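PDB 3C1A: putative oxidoreductase from Magnetospirillum magnetotacticum, which probably catalyses a nicotinamide-dependent oxidation or reduction, as a member of the GFO/IDH/MocA family with an NAD-binding Rossmann fold. Local coordinates for residues 11-22 with 69-79; 82-90 with 108-116. All blocks are in the same frame, centred on the assembly; numbering follows the deposited sequence.

Overall arrangement
Both contacts belong to the Rossmann-fold part of the chain, and their centres lie about 14 Å apart. Interaction 1 pairs strand 11-17 with strand 72-76 in the middle of the parallel sheet; interaction 2 sets helix 82-91, which follows strand 72-76 in the chain, beside helix 106-119. The two meet where that helix lies on the sheet: I85 CG2 comes 3.7 Å from I16 CD1, and I75 CD1 packs against both I85 and T86. H82 NE2 probably hydrogen-bonds T77 O at 2.9 Å. The glycine-containing turn after strand 11-17 is where relatives bind the dinucleotide, so interaction 1 probably borders the cofactor site.

Interaction 1: residues 11-22 with 69-79; sequences VRLALIGAGRWG and EVEAVIIATPP
Residues L13 to G17 pair in parallel with A72 to A76, the two central strands of the Rossmann sheet, whose segments run 21° apart at 4.7 Å. Through the middle the ladder is tight and buried. I16 N gives I74 O a nearly straight bond of 2.9 Å, and A14 and I16 return their carbonyls to I74 N and A76 N. On the face carrying A14 and I16, I16 CG2 lies beside T77 CG2 at 3.7 Å, and I16 CD1 packs on V73 CG1. On the other face L13 CD2 meets A72 CB, while L15 CD1 rests against I74 CG2.

The partly exposed end at R12 is held by polar groups instead. The guanidinium and the E71 carboxylate are stacked, their planes 12° apart, with OE2 over the centre of one guanidinium face: a salt bridge of charge alone, since no guanidinium N-H points at E71 OE2. The backbone N of R12 does, at 2.9 Å, and OE2 also pairs with R292. A bend at chi3 (-65°) turns R12 NE back to a lone pair of E69 O. A water links E71 OE1 to R12 NH2, the latter bond weak.

Beyond the strands, the sequence GAGRWG fits the glycine-rich GxGxxG motif that binds the dinucleotide in relatives, and a type II' turn from A18 to W21 carries an indole spanning two prolines. T77 O lies over the same face. P78 CA stands 3.9 Å from the centroid of the W21 five-membered ring, and P79 CD makes a second CH-pi contact over the face, 4.1 Å from the centroid of the W21 six-membered ring.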
loop_
_atom_site.group_PDB
_atom_site.type_symbol
_atom_site.label_atom_id
_atom_site.label_comp_id
_atom_site.label_asym_id
_atom_site.label_seq_id
_atom_site.Cartn_x
_atom_site.Cartn_y
_atom_site.Cartn_z
ATOM N N VAL A 11 -13.664 17.765 -5.818
ATOM C CA VAL A 11 -12.320 18.040 -5.353
ATOM C C VAL A 11 -11.384 17.899 -6.559
ATOM O O VAL A 11 -11.439 16.907 -7.288
ATOM C CB VAL A 11 -11.903 17.084 -4.196
ATOM C CG1 VAL A 11 -10.409 17.229 -3.875
ATOM C CG2 VAL A 11 -12.776 17.331 -2.929
ATOM N N ARG A 12 -10.536 18.897 -6.773
ATOM C CA ARG A 12 -9.746 18.957 -7.987
ATOM C C ARG A 12 -8.404 18.280 -7.763
ATOM O O ARG A 12 -7.571 18.777 -7.041
ATOM C CB ARG A 12 -9.647 20.407 -8.428
ATOM C CG ARG A 12 -11.065 21.034 -8.633
ATOM C CD ARG A 12 -10.979 22.495 -9.004
ATOM N NE ARG A 12 -10.406 23.302 -7.930
ATOM C CZ ARG A 12 -11.105 23.787 -6.903
ATOM N NH1 ARG A 12 -12.412 23.558 -6.770
ATOM N NH2 ARG A 12 -10.490 24.502 -5.975
ATOM N N LEU A 13 -8.258 17.111 -8.365
ATOM C CA LEU A 13 -7.087 16.274 -8.236
ATOM C C LEU A 13 -6.235 16.308 -9.454
ATOM O O LEU A 13 -6.725 16.458 -10.558
ATOM C CB LEU A 13 -7.475 14.812 -7.995
ATOM C CG LEU A 13 -8.337 14.468 -6.802
ATOM C CD1 LEU A 13 -8.607 12.929 -6.795
ATOM C CD2 LEU A 13 -7.676 14.939 -5.525
ATOM N N ALA A 14 -4.933 16.146 -9.246
ATOM C CA ALA A 14 -4.017 15.975 -10.358
ATOM C C ALA A 14 -3.185 14.712 -10.124
ATOM O O ALA A 14 -2.962 14.308 -8.982
ATOM C CB ALA A 14 -3.125 17.200 -10.519
ATOM N N LEU A 15 -2.751 14.085 -11.215
ATOM C CA LEU A 15 -1.994 12.848 -11.144
ATOM C C LEU A 15 -0.627 13.022 -11.802
ATOM O O LEU A 15 -0.506 13.558 -12.939
ATOM C CB LEU A 15 -2.789 11.736 -11.826
ATOM C CG LEU A 15 -2.141 10.359 -12.017
ATOM C CD1 LEU A 15 -1.763 9.771 -10.671
ATOM C CD2 LEU A 15 -3.093 9.440 -12.782
ATOM N N ILE A 16 0.416 12.660 -11.064
ATOM C CA ILE A 16 1.732 12.687 -11.613
ATOM C C ILE A 16 2.084 11.200 -11.702
ATOM O O ILE A 16 2.203 10.524 -10.673
ATOM C CB ILE A 16 2.734 13.488 -10.775
ATOM C CG1 ILE A 16 2.286 14.961 -10.683
ATOM C CG2 ILE A 16 4.114 13.335 -11.388
ATOM C CD1 ILE A 16 2.942 15.758 -9.590
ATOM N N GLY A 17 2.195 10.698 -12.930
ATOM C CA GLY A 17 2.393 9.270 -13.184
ATOM C C GLY A 17 3.581 9.011 -14.070
ATOM O O GLY A 17 3.863 9.785 -14.976
ATOM N N ALA A 18 4.304 7.933 -13.801
ATOM C CA ALA A 18 5.373 7.490 -14.691
ATOM C C ALA A 18 5.481 5.979 -14.599
ATOM O O ALA A 18 5.319 5.403 -13.519
ATOM C CB ALA A 18 6.696 8.146 -14.316
ATOM N N GLY A 19 5.715 5.345 -15.747
ATOM C CA GLY A 19 5.942 3.905 -15.809
ATOM C C GLY A 19 4.669 3.100 -15.662
ATOM O O GLY A 19 3.626 3.459 -16.226
ATOM N N ARG A 20 4.771 2.001 -14.911
ATOM C CA ARG A 20 3.639 1.108 -14.611
ATOM C C ARG A 20 2.871 1.566 -13.373
ATOM O O ARG A 20 1.874 0.955 -12.996
ATOM C CB ARG A 20 4.138 -0.336 -14.361
ATOM C CG ARG A 20 4.887 -0.536 -13.020
ATOM C CD ARG A 20 5.552 -1.905 -12.922
ATOM N NE ARG A 20 6.627 -1.965 -11.914
ATOM C CZ ARG A 20 6.491 -2.354 -10.640
ATOM N NH1 ARG A 20 5.311 -2.680 -10.146
ATOM N NH2 ARG A 20 7.561 -2.387 -9.840
ATOM N N TRP A 21 3.354 2.626 -12.738
ATOM C CA TRP A 21 2.946 2.964 -11.378
ATOM C C TRP A 21 1.562 3.634 -11.278
ATOM O O TRP A 21 0.931 3.597 -10.199
ATOM C CB TRP A 21 4.059 3.795 -10.706
ATOM C CG TRP A 21 5.371 3.025 -10.672
ATOM C CD1 TRP A 21 6.374 3.072 -11.600
ATOM C CD2 TRP A 21 5.781 2.071 -9.692
ATOM N NE1 TRP A 21 7.385 2.220 -11.251
ATOM C CE2 TRP A 21 7.051 1.586 -10.087
ATOM C CE3 TRP A 21 5.210 1.587 -8.512
ATOM C CZ2 TRP A 21 7.754 0.635 -9.351
ATOM C CZ3 TRP A 21 5.908 0.638 -7.772
ATOM C CH2 TRP A 21 7.177 0.176 -8.196
ATOM N N GLY A 22 1.088 4.221 -12.386
ATOM C CA GLY A 22 -0.208 4.942 -12.425
ATOM C C GLY A 22 -1.356 4.104 -12.977
ATOM O O GLY A 22 -2.334 4.640 -13.514
ATOM N N GLU A 69 -5.616 25.813 -9.336
ATOM C CA GLU A 69 -6.869 25.075 -9.170
ATOM C C GLU A 69 -6.701 23.640 -8.631
ATOM O O GLU A 69 -7.675 23.012 -8.254
ATOM C CB GLU A 69 -7.642 25.074 -10.495
ATOM C CG GLU A 69 -7.347 23.962 -11.565
ATOM C CD GLU A 69 -5.978 24.035 -12.254
ATOM O OE1 GLU A 69 -5.249 25.055 -12.114
ATOM O OE2 GLU A 69 -5.624 23.040 -12.949
ATOM N N VAL A 70 -5.491 23.123 -8.598
ATOM C CA VAL A 70 -5.282 21.755 -8.112
ATOM C C VAL A 70 -5.357 21.793 -6.605
ATOM O O VAL A 70 -4.636 22.552 -5.975
ATOM C CB VAL A 70 -3.914 21.186 -8.569
ATOM C CG1 VAL A 70 -3.592 19.914 -7.830
ATOM C CG2 VAL A 70 -3.910 20.954 -10.083
ATOM N N GLU A 71 -6.219 20.973 -6.022
ATOM C CA GLU A 71 -6.340 20.905 -4.559
ATOM C C GLU A 71 -5.410 19.856 -3.917
ATOM O O GLU A 71 -5.007 20.008 -2.763
ATOM C CB GLU A 71 -7.780 20.624 -4.179
ATOM C CG GLU A 71 -8.687 21.791 -4.513
ATOM C CD GLU A 71 -10.101 21.581 -4.071
ATOM O OE1 GLU A 71 -10.426 21.944 -2.924
ATOM O OE2 GLU A 71 -10.895 21.096 -4.895
ATOM N N ALA A 72 -5.103 18.796 -4.669
ATOM C CA ALA A 72 -4.402 17.619 -4.160
ATOM C C ALA A 72 -3.721 16.883 -5.305
ATOM O O ALA A 72 -4.187 16.930 -6.431
ATOM C CB ALA A 72 -5.403 16.673 -3.427
ATOM N N VAL A 73 -2.597 16.231 -5.000
ATOM C CA VAL A 73 -1.769 15.537 -5.996
ATOM C C VAL A 73 -1.645 14.046 -5.645
ATOM O O VAL A 73 -1.320 13.710 -4.502
ATOM C CB VAL A 73 -0.334 16.142 -6.073
ATOM C CG1 VAL A 73 0.464 15.488 -7.189
ATOM C CG2 VAL A 73 -0.383 17.680 -6.264
ATOM N N ILE A 74 -1.911 13.169 -6.619
ATOM C CA ILE A 74 -1.609 11.765 -6.499
ATOM C C ILE A 74 -0.236 11.494 -7.177
ATOM O O ILE A 74 -0.038 11.783 -8.381
ATOM C CB ILE A 74 -2.714 10.917 -7.163
ATOM C CG1 ILE A 74 -4.094 11.274 -6.574
ATOM C CG2 ILE A 74 -2.418 9.415 -7.062
ATOM C CD1 ILE A 74 -5.245 10.352 -7.066
ATOM N N ILE A 75 0.719 10.987 -6.409
ATOM C CA ILE A 75 2.049 10.732 -6.904
ATOM C C ILE A 75 2.193 9.196 -7.138
ATOM O O ILE A 75 2.354 8.411 -6.197
ATOM C CB ILE A 75 3.136 11.344 -5.916
ATOM C CG1 ILE A 75 2.962 12.870 -5.829
ATOM C CG2 ILE A 75 4.511 11.029 -6.366
ATOM C CD1 ILE A 75 3.630 13.508 -4.606
ATOM N N ALA A 76 2.107 8.794 -8.409
ATOM C CA ALA A 76 2.235 7.407 -8.832
ATOM C C ALA A 76 3.443 7.256 -9.784
ATOM O O ALA A 76 3.307 6.870 -10.930
ATOM C CB ALA A 76 0.938 6.969 -9.468
ATOM N N THR A 77 4.625 7.617 -9.287
ATOM C CA THR A 77 5.878 7.573 -10.032
ATOM C C THR A 77 6.782 6.455 -9.426
ATOM O O THR A 77 6.448 5.891 -8.388
ATOM C CB THR A 77 6.608 8.966 -9.987
ATOM O OG1 THR A 77 6.901 9.337 -8.635
ATOM C CG2 THR A 77 5.773 10.085 -10.642
ATOM N N PRO A 78 7.935 6.134 -10.065
ATOM C CA PRO A 78 8.809 5.152 -9.425
ATOM C C PRO A 78 9.185 5.675 -8.043
ATOM O O PRO A 78 9.298 6.894 -7.866
ATOM C CB PRO A 78 10.025 5.103 -10.365
ATOM C CG PRO A 78 9.441 5.473 -11.708
ATOM C CD PRO A 78 8.489 6.588 -11.348
ATOM N N PRO A 79 9.367 4.785 -7.062
ATOM C CA PRO A 79 9.519 5.239 -5.676
ATOM C C PRO A 79 10.733 6.084 -5.397
ATOM O O PRO A 79 10.655 6.924 -4.532
ATOM C CB PRO A 79 9.593 3.940 -4.862
ATOM C CG PRO A 79 9.505 2.828 -5.818
ATOM C CD PRO A 79 9.449 3.323 -7.195
HETATM O O HOH W 1 -11.890 24.641 -2.917
#

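Interaction 2: residues 82-90 with 108-116; sequences HAEITLAAI and EAEAVAAAA
Helices 82-90 and 108-116 run almost parallel, 8° between their directions and 9.6 Å between their axes, as neighbouring helices flanking the Rossmann sheet. The strand 95-99 lies between them in the chain, in the repeated beta-alpha order of the fold. V112 is the knob of a knobs-into-holes contact, seated among A83, T86, L87 and I90. Its branches divide the work: CG1, anti to the backbone N (chi1 178°), meets T86 CG2 at 3.7 Å and reaches on to I90 CD1, while CG2 faces A83 and L87.

T86 is fixed by its own helix. OG1 bonds to H82 O at 2.7 Å from above the carbonyl plane, away from the lone pairs, and that oxygen also takes T86 N. With the hydroxyl so held, CG2 is left pointing at the knob, the two side chains crossing at about a right angle. A serine here would keep the hydroxyl but lose CG2, and would probably leave a gap beside V112 CG1 and loosen the seating of the knob.

Farther along, the longer side chains of L87 and I90 reach across to the small A115 and A116. L87 CD2 lies 3.6 Å from A115 CB and touches A111 O, while I90 lays CG2 against the A115 carbonyl and directs CD1 at the A116 backbone. L301 of helix 301-314 touches V112 and A116 as well.

At the N-terminal end the direct contact is still aliphatic, and a water adds a polar link. The carbon chain of E108 lies along A83 CB, with CG at 3.6 Å, and one water accepts from A83 N at 2.8 Å and donates to E108 OE1.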
loop_
_atom_site.group_PDB
_atom_site.type_symbol
_atom_site.label_atom_id
_atom_site.label_comp_id
_atom_site.label_asym_id
_atom_site.label_seq_id
_atom_site.Cartn_x
_atom_site.Cartn_y
_atom_site.Cartn_z
ATOM N N HIS A 82 9.682 9.645 -5.386
ATOM C CA HIS A 82 8.608 10.089 -4.493
ATOM C C HIS A 82 8.982 11.286 -3.627
ATOM O O HIS A 82 8.187 12.209 -3.506
ATOM C CB HIS A 82 8.096 8.982 -3.576
ATOM C CG HIS A 82 7.321 7.904 -4.259
ATOM N ND1 HIS A 82 6.921 6.765 -3.587
ATOM C CD2 HIS A 82 6.867 7.775 -5.529
ATOM C CE1 HIS A 82 6.238 5.997 -4.418
ATOM N NE2 HIS A 82 6.218 6.571 -5.609
ATOM N N ALA A 83 10.155 11.269 -2.998
ATOM C CA ALA A 83 10.500 12.295 -2.040
ATOM C C ALA A 83 10.569 13.685 -2.732
ATOM O O ALA A 83 10.047 14.666 -2.220
ATOM C CB ALA A 83 11.834 11.945 -1.359
ATOM N N GLU A 84 11.168 13.772 -3.919
ATOM C CA GLU A 84 11.304 15.087 -4.592
ATOM C C GLU A 84 9.939 15.691 -4.939
ATOM O O GLU A 84 9.677 16.871 -4.734
ATOM C CB GLU A 84 12.084 14.917 -5.880
ATOM C CG GLU A 84 12.394 16.200 -6.575
ATOM C CD GLU A 84 12.996 15.999 -7.965
ATOM O OE1 GLU A 84 13.008 14.852 -8.473
ATOM O OE2 GLU A 84 13.448 17.008 -8.555
ATOM N N ILE A 85 9.069 14.863 -5.473
ATOM C CA ILE A 85 7.753 15.360 -5.922
ATOM C C ILE A 85 6.869 15.672 -4.724
ATOM O O ILE A 85 6.170 16.696 -4.716
ATOM C CB ILE A 85 7.061 14.367 -6.855
ATOM C CG1 ILE A 85 7.956 14.036 -8.046
ATOM C CG2 ILE A 85 5.723 14.888 -7.329
ATOM C CD1 ILE A 85 7.284 13.092 -9.013
ATOM N N THR A 86 6.924 14.816 -3.704
ATOM C CA THR A 86 6.164 15.031 -2.458
ATOM C C THR A 86 6.571 16.306 -1.735
ATOM O O THR A 86 5.750 17.073 -1.314
ATOM C CB THR A 86 6.284 13.806 -1.497
ATOM O OG1 THR A 86 5.848 12.606 -2.164
ATOM C CG2 THR A 86 5.480 14.009 -0.252
ATOM N N LEU A 87 7.862 16.507 -1.548
ATOM C CA LEU A 87 8.356 17.746 -0.979
ATOM C C LEU A 87 7.907 18.984 -1.741
ATOM O O LEU A 87 7.579 19.973 -1.107
ATOM C CB LEU A 87 9.865 17.690 -0.885
ATOM C CG LEU A 87 10.364 16.707 0.175
ATOM C CD1 LEU A 87 11.883 16.433 -0.055
ATOM C CD2 LEU A 87 10.061 17.239 1.593
ATOM N N ALA A 88 7.856 18.915 -3.075
ATOM C CA ALA A 88 7.395 20.032 -3.920
ATOM C C ALA A 88 5.928 20.275 -3.746
ATOM O O ALA A 88 5.494 21.404 -3.660
ATOM C CB ALA A 88 7.685 19.760 -5.372
ATOM N N ALA A 89 5.153 19.199 -3.708
ATOM C CA ALA A 89 3.722 19.307 -3.471
ATOM C C ALA A 89 3.390 19.915 -2.108
ATOM O O ALA A 89 2.565 20.820 -2.023
ATOM C CB ALA A 89 3.040 17.918 -3.646
ATOM N N ILE A 90 4.067 19.442 -1.057
ATOM C CA ILE A 90 3.898 19.963 0.310
ATOM C C ILE A 90 4.229 21.449 0.363
ATOM O O ILE A 90 3.483 22.222 0.962
ATOM C CB ILE A 90 4.806 19.199 1.329
ATOM C CG1 ILE A 90 4.320 17.744 1.515
ATOM C CG2 ILE A 90 4.797 19.891 2.682
ATOM C CD1 ILE A 90 5.331 16.814 2.226
ATOM N N GLU A 108 14.995 10.146 3.246
ATOM C CA GLU A 108 14.013 10.832 2.365
ATOM C C GLU A 108 12.625 10.803 3.006
ATOM O O GLU A 108 11.845 11.796 2.954
ATOM C CB GLU A 108 13.916 10.153 0.988
ATOM C CG GLU A 108 14.897 10.633 -0.021
ATOM C CD GLU A 108 14.949 9.834 -1.319
ATOM O OE1 GLU A 108 14.029 9.031 -1.670
ATOM O OE2 GLU A 108 15.949 10.063 -2.035
ATOM N N ALA A 109 12.310 9.637 3.570
ATOM C CA ALA A 109 11.071 9.423 4.312
ATOM C C ALA A 109 11.011 10.442 5.427
ATOM O O ALA A 109 10.021 11.120 5.598
ATOM C CB ALA A 109 11.073 8.061 4.892
ATOM N N GLU A 110 12.092 10.555 6.191
ATOM C CA GLU A 110 12.135 11.503 7.313
ATOM C C GLU A 110 12.032 12.955 6.844
ATOM O O GLU A 110 11.456 13.783 7.550
ATOM C CB GLU A 110 13.404 11.264 8.130
ATOM C CG GLU A 110 13.323 9.925 8.827
ATOM C CD GLU A 110 14.602 9.488 9.473
ATOM O OE1 GLU A 110 15.689 9.709 8.886
ATOM O OE2 GLU A 110 14.509 8.876 10.560
ATOM N N ALA A 111 12.553 13.268 5.657
ATOM C CA ALA A 111 12.504 14.644 5.110
ATOM C C ALA A 111 11.081 15.046 4.755
ATOM O O ALA A 111 10.621 16.174 5.018
ATOM C CB ALA A 111 13.376 14.785 3.899
ATOM N N VAL A 112 10.381 14.098 4.154
ATOM C CA VAL A 112 8.955 14.194 3.940
ATOM C C VAL A 112 8.105 14.362 5.230
ATOM O O VAL A 112 7.324 15.317 5.340
ATOM C CB VAL A 112 8.486 12.980 3.119
ATOM C CG1 VAL A 112 6.978 13.025 2.930
ATOM C CG2 VAL A 112 9.233 12.925 1.757
ATOM N N ALA A 113 8.218 13.443 6.183
ATOM C CA ALA A 113 7.633 13.607 7.531
ATOM C C ALA A 113 7.802 15.022 8.116
ATOM O O ALA A 113 6.844 15.620 8.612
ATOM C CB ALA A 113 8.236 12.572 8.506
ATOM N N ALA A 114 9.029 15.531 8.071
ATOM C CA ALA A 114 9.368 16.849 8.605
ATOM C C ALA A 114 8.653 17.990 7.878
ATOM O O ALA A 114 8.187 18.928 8.529
ATOM C CB ALA A 114 10.880 17.049 8.565
ATOM N N ALA A 115 8.559 17.920 6.547
ATOM C CA ALA A 115 7.888 18.943 5.757
ATOM C C ALA A 115 6.354 18.964 5.984
ATOM O O ALA A 115 5.756 20.030 6.120
ATOM C CB ALA A 115 8.224 18.771 4.265
ATOM N N ALA A 116 5.752 17.785 6.048
ATOM C CA ALA A 116 4.352 17.605 6.419
ATOM C C ALA A 116 4.064 18.220 7.806
ATOM O O ALA A 116 3.107 18.944 7.972
ATOM C CB ALA A 116 4.012 16.092 6.418
HETATM O O HOH W 2 11.662 8.880 -3.081
#